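Local coordinates for protein glycoside hydrolase family 81 (Clostridium thermocellum, PDB 6FOP) that probably hydrolyses beta-1,3-glucans such as laminarin as part of the cellulosome, at residues Y133-F138 and Y222-D227; G258-L263 and M288-G293; K86-V91 and N168-G173. All blocks are in the same frame, centred on the assembly; numbering follows the deposited sequence.

Contact 1 (Y133-F138 and Y222-D227)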
loop_
_atom_site.group_PDB
_atom_site.type_symbol
_atom_site.label_atom_id
_atom_site.label_comp_id
_atom_site.label_asym_id
_atom_site.label_seq_id
_atom_site.Cartn_x
_atom_site.Cartn_y
_atom_site.Cartn_z
ATOM N N TYR A 133 -12.338 17.493 -8.603
ATOM C CA TYR A 133 -12.833 17.549 -9.977
ATOM C C TYR A 133 -12.911 16.190 -10.633
ATOM O O TYR A 133 -12.153 15.264 -10.257
ATOM C CB TYR A 133 -11.936 18.388 -10.855
ATOM C CG TYR A 133 -11.833 19.836 -10.470
ATOM C CD1 TYR A 133 -12.809 20.768 -10.902
ATOM C CD2 TYR A 133 -10.768 20.317 -9.744
ATOM C CE1 TYR A 133 -12.705 22.104 -10.579
ATOM C CE2 TYR A 133 -10.667 21.654 -9.401
ATOM C CZ TYR A 133 -11.650 22.557 -9.834
ATOM O OH TYR A 133 -11.487 23.895 -9.506
ATOM N N ALA A 134 -13.783 16.073 -11.646
ATOM C CA ALA A 134 -13.682 15.017 -12.662
ATOM C C ALA A 134 -13.826 15.722 -14.009
ATOM O O ALA A 134 -14.576 16.706 -14.128
ATOM C CB ALA A 134 -14.716 13.923 -12.502
ATOM N N TYR A 135 -13.066 15.258 -14.987
ATOM C CA TYR A 135 -12.921 15.948 -16.272
ATOM C C TYR A 135 -13.385 15.039 -17.410
ATOM O O TYR A 135 -13.119 13.841 -17.395
ATOM C CB TYR A 135 -11.463 16.324 -16.512
ATOM C CG TYR A 135 -10.775 17.029 -15.347
ATOM C CD1 TYR A 135 -10.967 18.360 -15.083
ATOM C CD2 TYR A 135 -9.932 16.322 -14.500
ATOM C CE1 TYR A 135 -10.346 19.002 -14.049
ATOM C CE2 TYR A 135 -9.299 16.951 -13.447
ATOM C CZ TYR A 135 -9.498 18.270 -13.192
ATOM O OH TYR A 135 -8.849 18.888 -12.136
ATOM N N PHE A 136 -14.072 15.630 -18.402
ATOM C CA PHE A 136 -14.686 14.861 -19.466
ATOM C C PHE A 136 -14.470 15.513 -20.826
ATOM O O PHE A 136 -14.465 16.747 -20.934
ATOM C CB PHE A 136 -16.203 14.729 -19.232
ATOM C CG PHE A 136 -16.579 14.145 -17.879
ATOM C CD1 PHE A 136 -16.740 14.959 -16.778
ATOM C CD2 PHE A 136 -16.743 12.777 -17.732
ATOM C CE1 PHE A 136 -17.050 14.422 -15.530
ATOM C CE2 PHE A 136 -17.051 12.237 -16.491
ATOM C CZ PHE A 136 -17.213 13.067 -15.402
ATOM N N VAL A 137 -14.341 14.659 -21.848
ATOM C CA VAL A 137 -14.351 15.119 -23.240
ATOM C C VAL A 137 -15.384 14.266 -23.965
ATOM O O VAL A 137 -15.390 13.039 -23.846
ATOM C CB VAL A 137 -12.964 14.988 -23.892
ATOM C CG1 VAL A 137 -13.055 15.255 -25.406
ATOM C CG2 VAL A 137 -12.013 15.981 -23.252
ATOM N N PHE A 138 -16.260 14.945 -24.711
ATOM C CA PHE A 138 -17.350 14.321 -25.465
ATOM C C PHE A 138 -17.072 14.327 -26.971
ATOM O O PHE A 138 -16.446 15.256 -27.499
ATOM C CB PHE A 138 -18.652 15.087 -25.190
ATOM C CG PHE A 138 -19.257 14.755 -23.875
ATOM C CD1 PHE A 138 -18.680 15.202 -22.686
ATOM C CD2 PHE A 138 -20.379 13.973 -23.815
ATOM C CE1 PHE A 138 -19.228 14.815 -21.467
ATOM C CE2 PHE A 138 -20.932 13.607 -22.605
ATOM C CZ PHE A 138 -20.367 14.041 -21.439
ATOM N N TYR A 222 -11.201 24.408 -15.722
ATOM C CA TYR A 222 -10.772 24.164 -17.078
ATOM C C TYR A 222 -9.318 23.779 -17.198
ATOM O O TYR A 222 -8.790 23.722 -18.299
ATOM C CB TYR A 222 -11.184 25.350 -18.003
ATOM C CG TYR A 222 -12.653 25.681 -17.835
ATOM C CD1 TYR A 222 -13.622 24.836 -18.342
ATOM C CD2 TYR A 222 -13.063 26.753 -17.078
ATOM C CE1 TYR A 222 -14.983 25.081 -18.141
ATOM C CE2 TYR A 222 -14.423 27.026 -16.875
ATOM C CZ TYR A 222 -15.380 26.198 -17.429
ATOM O OH TYR A 222 -16.715 26.471 -17.215
ATOM N N CYS A 223 -8.678 23.507 -16.059
ATOM C CA CYS A 223 -7.299 23.020 -16.017
ATOM C C CYS A 223 -7.382 21.513 -15.853
ATOM O O CYS A 223 -7.407 20.981 -14.745
ATOM C CB CYS A 223 -6.545 23.697 -14.882
ATOM S SG CYS A 223 -6.262 25.458 -15.169
ATOM N N PHE A 224 -7.521 20.815 -16.962
ATOM C CA PHE A 224 -7.764 19.371 -16.937
ATOM C C PHE A 224 -6.459 18.645 -16.600
ATOM O O PHE A 224 -5.430 18.875 -17.226
ATOM C CB PHE A 224 -8.274 18.899 -18.298
ATOM C CG PHE A 224 -9.743 19.167 -18.550
ATOM C CD1 PHE A 224 -10.429 20.220 -17.952
ATOM C CD2 PHE A 224 -10.436 18.334 -19.427
ATOM C CE1 PHE A 224 -11.782 20.420 -18.208
ATOM C CE2 PHE A 224 -11.773 18.542 -19.670
ATOM C CZ PHE A 224 -12.439 19.567 -19.056
ATOM N N VAL A 225 -6.519 17.752 -15.606
ATOM C CA VAL A 225 -5.342 16.962 -15.238
ATOM C C VAL A 225 -5.117 15.897 -16.286
ATOM O O VAL A 225 -5.993 15.093 -16.552
ATOM C CB VAL A 225 -5.482 16.349 -13.838
ATOM C CG1 VAL A 225 -4.292 15.440 -13.557
ATOM C CG2 VAL A 225 -5.528 17.455 -12.807
ATOM N N THR A 226 -3.924 15.920 -16.898
ATOM C CA THR A 226 -3.564 14.994 -17.967
ATOM C C THR A 226 -2.445 14.020 -17.602
ATOM O O THR A 226 -2.195 13.083 -18.355
ATOM C CB THR A 226 -3.178 15.763 -19.248
ATOM O OG1 THR A 226 -2.180 16.737 -18.925
ATOM C CG2 THR A 226 -4.405 16.474 -19.794
ATOM N N ASP A 227 -1.825 14.209 -16.432
ATOM C CA ASP A 227 -0.828 13.238 -15.939
ATOM C C ASP A 227 -0.656 13.490 -14.446
ATOM O O ASP A 227 -0.863 14.603 -13.964
ATOM C CB ASP A 227 0.510 13.367 -16.686
ATOM C CG ASP A 227 1.400 12.122 -16.558
ATOM O OD1 ASP A 227 0.942 11.066 -16.140
ATOM O OD2 ASP A 227 2.582 12.242 -16.929
HETATM O O HOH W 1 -8.379 21.562 -12.288
#

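Contact 2 (G258-L263 and M288-G293)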
loop_
_atom_site.group_PDB
_atom_site.type_symbol
_atom_site.label_atom_id
_atom_site.label_comp_id
_atom_site.label_asym_id
_atom_site.label_seq_id
_atom_site.Cartn_x
_atom_site.Cartn_y
_atom_site.Cartn_z
ATOM N N GLY A 258 -3.618 26.159 -12.766
ATOM C CA GLY A 258 -3.406 25.508 -11.481
ATOM C C GLY A 258 -4.464 24.463 -11.293
ATOM O O GLY A 258 -5.187 24.136 -12.210
ATOM N N THR A 259 -4.534 23.918 -10.085
ATOM C CA THR A 259 -5.625 23.049 -9.703
ATOM C C THR A 259 -5.751 23.028 -8.189
ATOM O O THR A 259 -4.992 23.719 -7.476
ATOM C CB THR A 259 -5.501 21.631 -10.312
ATOM O OG1 THR A 259 -6.744 20.943 -10.185
ATOM C CG2 THR A 259 -4.419 20.792 -9.659
ATOM N N ILE A 260 -6.798 22.354 -7.730
ATOM C CA ILE A 260 -7.059 22.174 -6.328
ATOM C C ILE A 260 -6.775 20.704 -6.026
ATOM O O ILE A 260 -7.382 19.820 -6.613
ATOM C CB ILE A 260 -8.513 22.519 -5.969
ATOM C CG1 ILE A 260 -8.849 23.969 -6.314
ATOM C CG2 ILE A 260 -8.764 22.253 -4.483
ATOM C CD1 ILE A 260 -10.331 24.316 -6.211
ATOM N N LEU A 261 -5.822 20.462 -5.132
ATOM C CA LEU A 261 -5.451 19.087 -4.706
ATOM C C LEU A 261 -5.994 18.864 -3.289
ATOM O O LEU A 261 -5.905 19.745 -2.441
ATOM C CB LEU A 261 -3.953 18.853 -4.769
ATOM C CG LEU A 261 -3.318 19.012 -6.148
ATOM C CD1 LEU A 261 -1.804 18.901 -5.996
ATOM C CD2 LEU A 261 -3.839 17.938 -7.089
ATOM N N ALA A 262 -6.577 17.697 -3.096
ATOM C CA ALA A 262 -7.107 17.266 -1.817
ATOM C C ALA A 262 -6.085 16.257 -1.253
ATOM O O ALA A 262 -5.725 15.298 -1.910
ATOM C CB ALA A 262 -8.482 16.620 -1.976
ATOM N N LEU A 263 -5.744 16.453 0.020
ATOM C CA LEU A 263 -4.726 15.659 0.713
ATOM C C LEU A 263 -5.342 14.873 1.835
ATOM O O LEU A 263 -6.148 15.395 2.581
ATOM C CB LEU A 263 -3.647 16.579 1.307
ATOM C CG LEU A 263 -2.520 17.017 0.390
ATOM C CD1 LEU A 263 -3.004 17.818 -0.819
ATOM C CD2 LEU A 263 -1.503 17.851 1.173
ATOM N N MET A 288 -9.997 15.523 4.509
ATOM C CA MET A 288 -9.080 15.886 3.433
ATOM C C MET A 288 -8.975 17.392 3.410
ATOM O O MET A 288 -9.990 18.079 3.317
ATOM C CB MET A 288 -9.518 15.346 2.063
ATOM C CG MET A 288 -9.406 13.840 1.966
ATOM S SD MET A 288 -9.820 13.158 0.352
ATOM C CE MET A 288 -8.221 13.176 -0.479
ATOM N N LYS A 289 -7.761 17.899 3.522
ATOM C CA LYS A 289 -7.480 19.311 3.326
ATOM C C LYS A 289 -7.260 19.574 1.849
ATOM O O LYS A 289 -7.156 18.654 1.039
ATOM C CB LYS A 289 -6.284 19.771 4.176
ATOM C CG LYS A 289 -6.550 19.676 5.668
ATOM C CD LYS A 289 -5.407 20.334 6.457
ATOM C CE LYS A 289 -5.656 20.235 7.941
ATOM N NZ LYS A 289 -4.541 20.886 8.687
ATOM N N THR A 290 -7.227 20.852 1.495
ATOM C CA THR A 290 -6.982 21.238 0.121
ATOM C C THR A 290 -5.860 22.251 0.020
ATOM O O THR A 290 -5.625 23.055 0.929
ATOM C CB THR A 290 -8.245 21.794 -0.554
ATOM O OG1 THR A 290 -8.739 22.944 0.146
ATOM C CG2 THR A 290 -9.312 20.735 -0.703
ATOM N N ILE A 291 -5.195 22.244 -1.141
ATOM C CA ILE A 291 -4.173 23.237 -1.470
ATOM C C ILE A 291 -4.397 23.674 -2.910
ATOM O O ILE A 291 -5.039 22.950 -3.688
ATOM C CB ILE A 291 -2.729 22.702 -1.320
ATOM C CG1 ILE A 291 -2.479 21.515 -2.266
ATOM C CG2 ILE A 291 -2.500 22.313 0.145
ATOM C CD1 ILE A 291 -1.061 21.052 -2.267
ATOM N N GLN A 292 -3.902 24.852 -3.228
ATOM C CA GLN A 292 -3.825 25.300 -4.613
ATOM C C GLN A 292 -2.448 24.988 -5.125
ATOM O O GLN A 292 -1.449 25.434 -4.543
ATOM C CB GLN A 292 -4.059 26.804 -4.711
ATOM C CG GLN A 292 -3.723 27.434 -6.072
ATOM C CD GLN A 292 -4.411 26.815 -7.224
ATOM O OE1 GLN A 292 -3.769 26.510 -8.240
ATOM N NE2 GLN A 292 -5.732 26.666 -7.124
ATOM N N GLY A 293 -2.402 24.307 -6.253
ATOM C CA GLY A 293 -1.142 24.091 -6.943
ATOM C C GLY A 293 -1.151 22.821 -7.722
ATOM O O GLY A 293 -2.056 21.976 -7.569
#

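Contact 3 (K86-V91 and N168-G173)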
loop_
_atom_site.group_PDB
_atom_site.type_symbol
_atom_site.label_atom_id
_atom_site.label_comp_id
_atom_site.label_asym_id
_atom_site.label_seq_id
_atom_site.Cartn_x
_atom_site.Cartn_y
_atom_site.Cartn_z
ATOM N N LYS A 86 -22.489 6.135 -3.996
ATOM C CA LYS A 86 -23.873 6.317 -4.429
ATOM C C LYS A 86 -23.884 7.258 -5.630
ATOM O O LYS A 86 -22.993 8.077 -5.813
ATOM C CB LYS A 86 -24.766 6.847 -3.282
ATOM C CG LYS A 86 -24.247 8.126 -2.656
ATOM C CD LYS A 86 -25.290 9.033 -2.089
ATOM C CE LYS A 86 -24.664 10.075 -1.218
ATOM N NZ LYS A 86 -24.314 11.324 -1.900
ATOM N N ASN A 87 -24.916 7.117 -6.444
ATOM C CA ASN A 87 -25.151 7.955 -7.630
ATOM C C ASN A 87 -25.813 9.266 -7.249
ATOM O O ASN A 87 -27.016 9.288 -6.928
ATOM C CB ASN A 87 -26.025 7.152 -8.596
ATOM C CG ASN A 87 -26.347 7.877 -9.884
ATOM O OD1 ASN A 87 -25.495 8.446 -10.527
ATOM N ND2 ASN A 87 -27.610 7.800 -10.284
ATOM N N ASP A 88 -25.058 10.364 -7.258
ATOM C CA ASP A 88 -25.682 11.684 -7.133
ATOM C C ASP A 88 -26.141 12.125 -8.518
ATOM O O ASP A 88 -27.251 12.657 -8.665
ATOM C CB ASP A 88 -24.716 12.699 -6.490
ATOM C CG ASP A 88 -24.456 12.429 -5.012
ATOM O OD1 ASP A 88 -25.344 11.872 -4.314
ATOM O OD2 ASP A 88 -23.327 12.780 -4.531
ATOM N N PHE A 89 -25.317 11.925 -9.539
ATOM C CA PHE A 89 -25.766 12.107 -10.927
ATOM C C PHE A 89 -24.942 11.228 -11.836
ATOM O O PHE A 89 -23.762 10.908 -11.535
ATOM C CB PHE A 89 -25.707 13.573 -11.393
ATOM C CG PHE A 89 -24.371 14.200 -11.239
ATOM C CD1 PHE A 89 -23.440 14.129 -12.284
ATOM C CD2 PHE A 89 -24.048 14.913 -10.104
ATOM C CE1 PHE A 89 -22.201 14.737 -12.168
ATOM C CE2 PHE A 89 -22.811 15.508 -9.969
ATOM C CZ PHE A 89 -21.894 15.446 -11.019
ATOM N N THR A 90 -25.528 10.847 -12.969
ATOM C CA THR A 90 -24.820 10.105 -13.980
ATOM C C THR A 90 -24.499 11.044 -15.150
ATOM O O THR A 90 -25.389 11.740 -15.671
ATOM C CB THR A 90 -25.646 8.876 -14.437
ATOM O OG1 THR A 90 -25.741 7.940 -13.345
ATOM C CG2 THR A 90 -25.029 8.204 -15.592
ATOM N N VAL A 91 -23.234 11.070 -15.549
ATOM C CA VAL A 91 -22.789 11.799 -16.723
ATOM C C VAL A 91 -23.003 10.873 -17.898
ATOM O O VAL A 91 -22.257 9.924 -18.098
ATOM C CB VAL A 91 -21.311 12.213 -16.609
ATOM C CG1 VAL A 91 -20.820 12.895 -17.879
ATOM C CG2 VAL A 91 -21.099 13.134 -15.417
ATOM N N ASN A 168 -28.907 15.430 -3.048
ATOM C CA ASN A 168 -28.602 14.594 -1.882
ATOM C C ASN A 168 -27.777 15.328 -0.812
ATOM O O ASN A 168 -26.952 14.720 -0.127
ATOM C CB ASN A 168 -27.882 13.294 -2.334
ATOM C CG ASN A 168 -28.755 12.425 -3.225
ATOM O OD1 ASN A 168 -29.975 12.394 -3.053
ATOM N ND2 ASN A 168 -28.152 11.725 -4.178
ATOM N N GLY A 169 -27.953 16.640 -0.689
ATOM C CA GLY A 169 -27.201 17.447 0.265
ATOM C C GLY A 169 -25.773 17.754 -0.129
ATOM O O GLY A 169 -25.058 18.359 0.657
ATOM N N VAL A 170 -25.367 17.378 -1.350
ATOM C CA VAL A 170 -24.003 17.559 -1.830
ATOM C C VAL A 170 -24.013 18.665 -2.886
ATOM O O VAL A 170 -24.824 18.628 -3.826
ATOM C CB VAL A 170 -23.452 16.253 -2.457
ATOM C CG1 VAL A 170 -22.011 16.434 -2.917
ATOM C CG2 VAL A 170 -23.529 15.101 -1.460
ATOM N N ASN A 171 -23.152 19.662 -2.695
ATOM C CA ASN A 171 -22.998 20.743 -3.632
ATOM C C ASN A 171 -22.010 20.400 -4.725
ATOM O O ASN A 171 -20.935 19.869 -4.444
ATOM C CB ASN A 171 -22.555 22.009 -2.889
ATOM C CG ASN A 171 -23.560 22.442 -1.859
ATOM O OD1 ASN A 171 -24.666 22.840 -2.209
ATOM N ND2 ASN A 171 -23.212 22.312 -0.589
ATOM N N TYR A 172 -22.397 20.656 -5.981
ATOM C CA TYR A 172 -21.535 20.473 -7.133
ATOM C C TYR A 172 -21.524 21.695 -8.022
ATOM O O TYR A 172 -22.512 22.419 -8.129
ATOM C CB TYR A 172 -21.995 19.305 -7.998
ATOM C CG TYR A 172 -21.839 17.939 -7.404
ATOM C CD1 TYR A 172 -20.665 17.236 -7.572
ATOM C CD2 TYR A 172 -22.888 17.342 -6.706
ATOM C CE1 TYR A 172 -20.542 15.952 -7.082
ATOM C CE2 TYR A 172 -22.769 16.064 -6.179
ATOM C CZ TYR A 172 -21.588 15.375 -6.373
ATOM O OH TYR A 172 -21.448 14.107 -5.851
ATOM N N GLY A 173 -20.397 21.867 -8.710
ATOM C CA GLY A 173 -20.288 22.775 -9.834
ATOM C C GLY A 173 -20.297 21.966 -11.112
ATOM O O GLY A 173 -19.645 20.922 -11.187
HETATM O O HOH W 2 -25.350 12.627 0.403
#

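Contact 1 (Y133-F138 and Y222-D227)
Y135 and F224 carry this contact, in which two strands of different sheets pass almost at right angles, their axes 7.4 Å apart and 86° from parallel. Each residue offers a carbon to the other's ring. Y135 CB lies over the face of F224, 3.8 Å from the ring centroid, and F224 CA lies over the face of Y135 in a second CH-pi contact. With CG anti to its carbonyl carbon (chi1 -79°), F224 runs its ring back past Y135 CB, the two side chains heading opposite ways. The rings are inclined obliquely at 40°, with Y135 CD1 and F224 CD1 3.5 Å apart. Beyond F224 CA, the face of Y135 also receives the backbone N of V225, 3.6 Å from Y135 CE2, while V225 CG2 reaches the phenol end at 3.7 Å from Y135 OH. At its edge the F224 ring meets the main chain, F224 CE2 standing 3.5 Å from F136 O near the ring plane. A water ties the hydroxyl down: it accepts from Y135 OH at 2.7 Å and donates to C223 O, giving this buried phenol a polar link to the crossing strand. Strand 133-139 is flanked in its own sheet by 121-128 and 200-206, and F224 also rests on Y200 of the latter; behind the other strand, C223 and V225 pack on V249 of strand 240-251.

Contact 2 (G258-L263 and M288-G293)
An antiparallel pair of strands, 260-263 with 286-292, forms one side of a small three-stranded sheet, and L261 and I291 make the middle hydrogen-bonded pair between the two strands. L261 N gives to I291 O at 3.0 Å, and I291 N returns the bond to L261 O at 2.9 Å. Toward one end L263 N binds K289 O at 2.8 Å, whereas the reverse bond from K289 N to L263 O is weak. At the other end G293 N donates to T259 O, prolonging the pairing beyond the strand proper. Between these bonds come the non-hydrogen-bonded pairs I260-Q292 and A262-T290, with CA-H...O contacts such as T290 CA to L261 O (3.2 Å). Strand 280-283 borders 286-292 on its other side, making 286-292 the central strand, and the backbone of A262 bonds outward to that of G130. One face carries L261, L263 and I291. I291 CG1 sits between the backbone N and the carbonyl carbon (chi1 61°), which brings it to 3.9 Å from L261 CB; L263 CD1 meets the same CG1 at 4.0 Å, crossing at about a right angle, and F296 of strand 295-301 touches all three residues. M288 bends at chi3 (90°) and brings CE to 3.8 Å from A262 CB, on the face of I260, A262 and T290, while T290 OG1 hydrogen-bonds Y279 O and Q292 NE2 the hydroxyl of Y216.

Contact 3 (K86-V91 and N168-G173)
The two chains run 54° apart where they meet, D88 lying nearest N168 with CA atoms 6.7 Å apart, just where D88 and F89 form a classic beta bulge opposite V69. The carboxylate of D88 divides its oxygens between partners. OD1 takes a 2.7 Å salt bridge from K86 NZ on its syn lone pair, and on its anti side a nearly straight bond from N168 ND2, 2.8 Å away; OD1 lies in the amide plane of N168, and ND2 stands a little out of the carboxylate plane. OD2 receives the hydroxyl of Y172 on its anti lone pair, OD2 to OH being 2.7 Å, and is also bonded by the backbone N of K71. Next to this polar group F89 turns an edge to Y172: F89 CE2 stands over the centre of the phenol ring, 3.7 Å from Y172 CD1, in an edge-to-face pair with planes at 81°. F89 CG lies between its backbone N and carbonyl carbon (chi1 55°), which carries the ring toward Y172. A water joins K86 NZ to N168 O. With four donors gripping a buried carboxylate, one of them the ammonium of K86, the aspartate is probably held ionised and its rotation fixed.

In the fold
The three contacts lie on the same side of the chain's centre, 22 to 29 Å from it. Contacts 1 and 3 are tied through one eight-stranded antiparallel sheet, to which 133-139 and 170-175 both belong; their centres are 18 Å apart, and V91 packs on both F136 and F138, its CG1 lying 3.8 Å from F138 CZ. Contact 2 adjoins contact 1, with centres 15 Å apart: I260 CD1 comes within 3.5 Å of Y133 OH. Contacts 2 and 3 do not touch, their nearest atoms being about 11 Å apart, so contact 1 bridges them. Of the bound metals, a magnesium ion lies about 7 Å from the side chain of N87 in contact 3.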